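Local structure of thermosome subunit (Methanococcoides burtonii, 3AQ1) at residues A[406-417]-A[429-437]. The protein probably uses ATP binding and hydrolysis to help unfolded proteins fold, as a group II chaperonin of the TCP-1 family. Sequence-based numbering, arbitrary orientation.
Sequences AGLDPIDIMVEL and GLNVYTGEV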
loop_
_atom_site.group_PDB
_atom_site.type_symbol
_atom_site.label_atom_id
_atom_site.label_comp_id
_atom_site.label_asym_id
_atom_site.label_seq_id
_atom_site.Cartn_x
_atom_site.Cartn_y
_atom_site.Cartn_z
ATOM N N ALA A 406 -15.388 14.686 19.200
ATOM C CA ALA A 406 -14.771 16.005 19.234
ATOM C C ALA A 406 -15.436 16.886 20.296
ATOM O O ALA A 406 -15.129 18.079 20.413
ATOM C CB ALA A 406 -14.849 16.666 17.861
ATOM N N GLY A 407 -16.355 16.288 21.057
ATOM C CA GLY A 407 -17.102 16.995 22.083
ATOM C C GLY A 407 -17.887 18.174 21.540
ATOM O O GLY A 407 -17.901 19.254 22.132
ATOM N N LEU A 408 -18.540 17.965 20.404
ATOM C CA LEU A 408 -19.310 19.018 19.753
ATOM C C LEU A 408 -20.802 18.699 19.782
ATOM O O LEU A 408 -21.206 17.578 20.109
ATOM C CB LEU A 408 -18.839 19.206 18.306
ATOM C CG LEU A 408 -17.420 19.740 18.114
ATOM C CD1 LEU A 408 -16.880 19.413 16.735
ATOM C CD2 LEU A 408 -17.398 21.230 18.342
ATOM N N ASP A 409 -21.612 19.698 19.447
ATOM C CA ASP A 409 -23.050 19.523 19.310
ATOM C C ASP A 409 -23.380 18.850 17.978
ATOM O O ASP A 409 -23.234 19.444 16.914
ATOM C CB ASP A 409 -23.758 20.878 19.397
ATOM C CG ASP A 409 -25.275 20.753 19.388
ATOM O OD1 ASP A 409 -25.790 19.617 19.535
ATOM O OD2 ASP A 409 -25.947 21.802 19.241
ATOM N N PRO A 410 -23.843 17.605 18.033
ATOM C CA PRO A 410 -24.137 16.903 16.785
ATOM C C PRO A 410 -25.240 17.598 16.004
ATOM O O PRO A 410 -25.118 17.724 14.791
ATOM C CB PRO A 410 -24.603 15.528 17.258
ATOM C CG PRO A 410 -24.061 15.399 18.649
ATOM C CD PRO A 410 -24.127 16.780 19.210
ATOM N N ILE A 411 -26.288 18.050 16.689
ATOM C CA ILE A 411 -27.414 18.702 16.027
ATOM C C ILE A 411 -26.923 19.884 15.200
ATOM O O ILE A 411 -27.304 20.057 14.045
ATOM C CB ILE A 411 -28.456 19.189 17.040
ATOM C CG1 ILE A 411 -28.940 18.026 17.906
ATOM C CG2 ILE A 411 -29.630 19.838 16.324
ATOM C CD1 ILE A 411 -29.309 16.803 17.091
ATOM N N ASP A 412 -26.069 20.695 15.800
ATOM C CA ASP A 412 -25.490 21.832 15.108
ATOM C C ASP A 412 -24.771 21.409 13.835
ATOM O O ASP A 412 -24.974 22.008 12.776
ATOM C CB ASP A 412 -24.516 22.573 16.026
ATOM C CG ASP A 412 -25.180 23.696 16.786
ATOM O OD1 ASP A 412 -26.424 23.690 16.863
ATOM O OD2 ASP A 412 -24.460 24.584 17.297
ATOM N N ILE A 413 -23.929 20.384 13.948
ATOM C CA ILE A 413 -23.127 19.905 12.825
ATOM C C ILE A 413 -23.971 19.261 11.727
ATOM O O ILE A 413 -23.705 19.468 10.540
ATOM C CB ILE A 413 -22.071 18.879 13.272
ATOM C CG1 ILE A 413 -21.135 19.479 14.331
ATOM C CG2 ILE A 413 -21.308 18.350 12.064
ATOM C CD1 ILE A 413 -20.370 20.652 13.840
ATOM N N MET A 414 -24.976 18.480 12.125
ATOM C CA MET A 414 -25.843 17.784 11.174
ATOM C C MET A 414 -26.728 18.743 10.381
ATOM O O MET A 414 -26.946 18.564 9.178
ATOM C CB MET A 414 -26.698 16.712 11.868
ATOM C CG MET A 414 -25.926 15.449 12.265
ATOM S SD MET A 414 -24.826 14.817 10.971
ATOM C CE MET A 414 -25.989 14.498 9.642
ATOM N N VAL A 415 -27.247 19.757 11.060
ATOM C CA VAL A 415 -28.007 20.790 10.384
ATOM C C VAL A 415 -27.127 21.400 9.309
ATOM O O VAL A 415 -27.500 21.473 8.144
ATOM C CB VAL A 415 -28.469 21.862 11.386
ATOM C CG1 VAL A 415 -28.874 23.159 10.679
ATOM C CG2 VAL A 415 -29.598 21.304 12.251
ATOM N N GLU A 416 -25.932 21.803 9.706
ATOM C CA GLU A 416 -25.023 22.467 8.796
ATOM C C GLU A 416 -24.560 21.531 7.668
ATOM O O GLU A 416 -24.405 21.972 6.529
ATOM C CB GLU A 416 -23.853 23.071 9.579
ATOM C CG GLU A 416 -22.773 23.710 8.731
ATOM C CD GLU A 416 -23.297 24.880 7.925
ATOM O OE1 GLU A 416 -24.473 25.254 8.136
ATOM O OE2 GLU A 416 -22.537 25.420 7.084
ATOM N N LEU A 417 -24.356 20.246 7.968
ATOM C CA LEU A 417 -23.975 19.296 6.916
ATOM C C LEU A 417 -25.111 19.061 5.923
ATOM O O LEU A 417 -24.888 19.022 4.711
ATOM C CB LEU A 417 -23.461 17.963 7.476
ATOM C CG LEU A 417 -22.080 18.044 8.136
ATOM C CD1 LEU A 417 -21.711 16.751 8.824
ATOM C CD2 LEU A 417 -21.001 18.468 7.147
ATOM N N GLY A 429 -17.667 18.435 5.007
ATOM C CA GLY A 429 -17.594 17.547 6.156
ATOM C C GLY A 429 -17.056 18.244 7.395
ATOM O O GLY A 429 -16.586 19.394 7.336
ATOM N N LEU A 430 -17.116 17.550 8.527
ATOM C CA LEU A 430 -16.672 18.136 9.785
ATOM C C LEU A 430 -15.152 18.116 9.905
ATOM O O LEU A 430 -14.529 17.071 9.787
ATOM C CB LEU A 430 -17.305 17.422 10.979
ATOM C CG LEU A 430 -16.825 17.894 12.361
ATOM C CD1 LEU A 430 -16.967 19.406 12.508
ATOM C CD2 LEU A 430 -17.549 17.167 13.497
ATOM N N ASN A 431 -14.554 19.280 10.125
ATOM C CA ASN A 431 -13.140 19.340 10.461
ATOM C C ASN A 431 -13.003 19.178 11.960
ATOM O O ASN A 431 -13.189 20.140 12.693
ATOM C CB ASN A 431 -12.543 20.682 10.043
ATOM C CG ASN A 431 -11.103 20.816 10.450
ATOM O OD1 ASN A 431 -10.690 20.291 11.482
ATOM N ND2 ASN A 431 -10.319 21.515 9.639
ATOM N N VAL A 432 -12.682 17.973 12.421
ATOM C CA VAL A 432 -12.847 17.661 13.842
ATOM C C VAL A 432 -12.105 18.609 14.797
ATOM O O VAL A 432 -12.515 18.792 15.950
ATOM C CB VAL A 432 -12.533 16.187 14.155
ATOM C CG1 VAL A 432 -12.131 16.021 15.617
ATOM C CG2 VAL A 432 -13.746 15.326 13.842
ATOM N N TYR A 433 -11.042 19.235 14.305
ATOM C CA TYR A 433 -10.229 20.113 15.138
ATOM C C TYR A 433 -10.800 21.534 15.253
ATOM O O TYR A 433 -10.930 22.073 16.354
ATOM C CB TYR A 433 -8.781 20.114 14.641
ATOM C CG TYR A 433 -8.268 18.713 14.380
ATOM C CD1 TYR A 433 -8.122 17.799 15.419
ATOM C CD2 TYR A 433 -7.951 18.296 13.092
ATOM C CE1 TYR A 433 -7.668 16.519 15.186
ATOM C CE2 TYR A 433 -7.496 17.020 12.849
ATOM C CZ TYR A 433 -7.355 16.135 13.897
ATOM O OH TYR A 433 -6.904 14.859 13.650
ATOM N N THR A 434 -11.170 22.124 14.122
ATOM C CA THR A 434 -11.716 23.479 14.123
ATOM C C THR A 434 -13.217 23.542 14.447
ATOM O O THR A 434 -13.810 24.622 14.470
ATOM C CB THR A 434 -11.425 24.207 12.787
ATOM O OG1 THR A 434 -12.382 23.828 11.794
ATOM C CG2 THR A 434 -10.037 23.861 12.293
ATOM N N GLY A 435 -13.832 22.391 14.702
ATOM C CA GLY A 435 -15.258 22.341 14.976
ATOM C C GLY A 435 -16.165 22.838 13.857
ATOM O O GLY A 435 -17.390 22.818 13.999
ATOM N N GLU A 436 -15.576 23.271 12.742
ATOM C CA GLU A 436 -16.341 23.796 11.605
ATOM C C GLU A 436 -16.629 22.767 10.506
ATOM O O GLU A 436 -16.012 21.706 10.442
ATOM C CB GLU A 436 -15.617 24.982 10.969
ATOM C CG GLU A 436 -15.714 26.286 11.725
ATOM C CD GLU A 436 -14.894 27.382 11.055
ATOM O OE1 GLU A 436 -14.012 27.055 10.221
ATOM O OE2 GLU A 436 -15.132 28.571 11.363
ATOM N N VAL A 437 -17.576 23.106 9.639
ATOM C CA VAL A 437 -17.842 22.327 8.446
ATOM C C VAL A 437 -17.230 23.024 7.237
ATOM O O VAL A 437 -17.509 24.192 6.977
ATOM C CB VAL A 437 -19.331 22.161 8.207
ATOM C CG1 VAL A 437 -19.547 21.529 6.854
ATOM C CG2 VAL A 437 -19.945 21.318 9.298
#
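Ile-413, in the first turn of helix 410-422, packs against Leu-430 and Gly-435 of the hairpin 428-439, and its side chain can be followed outward. From CB the chain forks. CG2, anti to the backbone N, lies between two neighbours, 4.2 Å from CD2 of Leu-430 and 4.3 Å from CG2 of Val-437. The other branch, CG1, carries CD1 onward to Leu-430 CD1 at 3.9 Å and to the carbonyl O of Gly-435 at 3.7 Å; the side chains of Ile-413 and Leu-430 run across each other at about a right angle. Leu-430 CD2, besides facing Ile-413 CG2, meets CD1 of Leu-408 tip to tip. Leu-408 CD1 also lies 3.8 Å from Gly-435 CA. Farther along the helix, Val-437 sits over Leu-417 and Glu-416: its CG1 comes to 3.4 Å from Leu-417 CD2, while CG2 also touches the aliphatic CG of Glu-416, which chi1 (176°) places against it. At the opposite end, Ala-406 CB abuts Val-432 CG1. The contact between the two segments is thus apolar, and the turn is held from within: Asn-431 OD1 accepts from Tyr-433 N in the carbonyl plane, an Asx turn extended to an Asx motif by the bond from Thr-434 N, which lies above that plane. Ile-413 also touches Ala-403 of helix 397-405. After a Schellman motif at Gly-407 ends that helix, the chain enters helix 410-422, which packs against the antiparallel beta hairpin of strands 428-430 and 437-439, within the TCP-1 chaperonin fold.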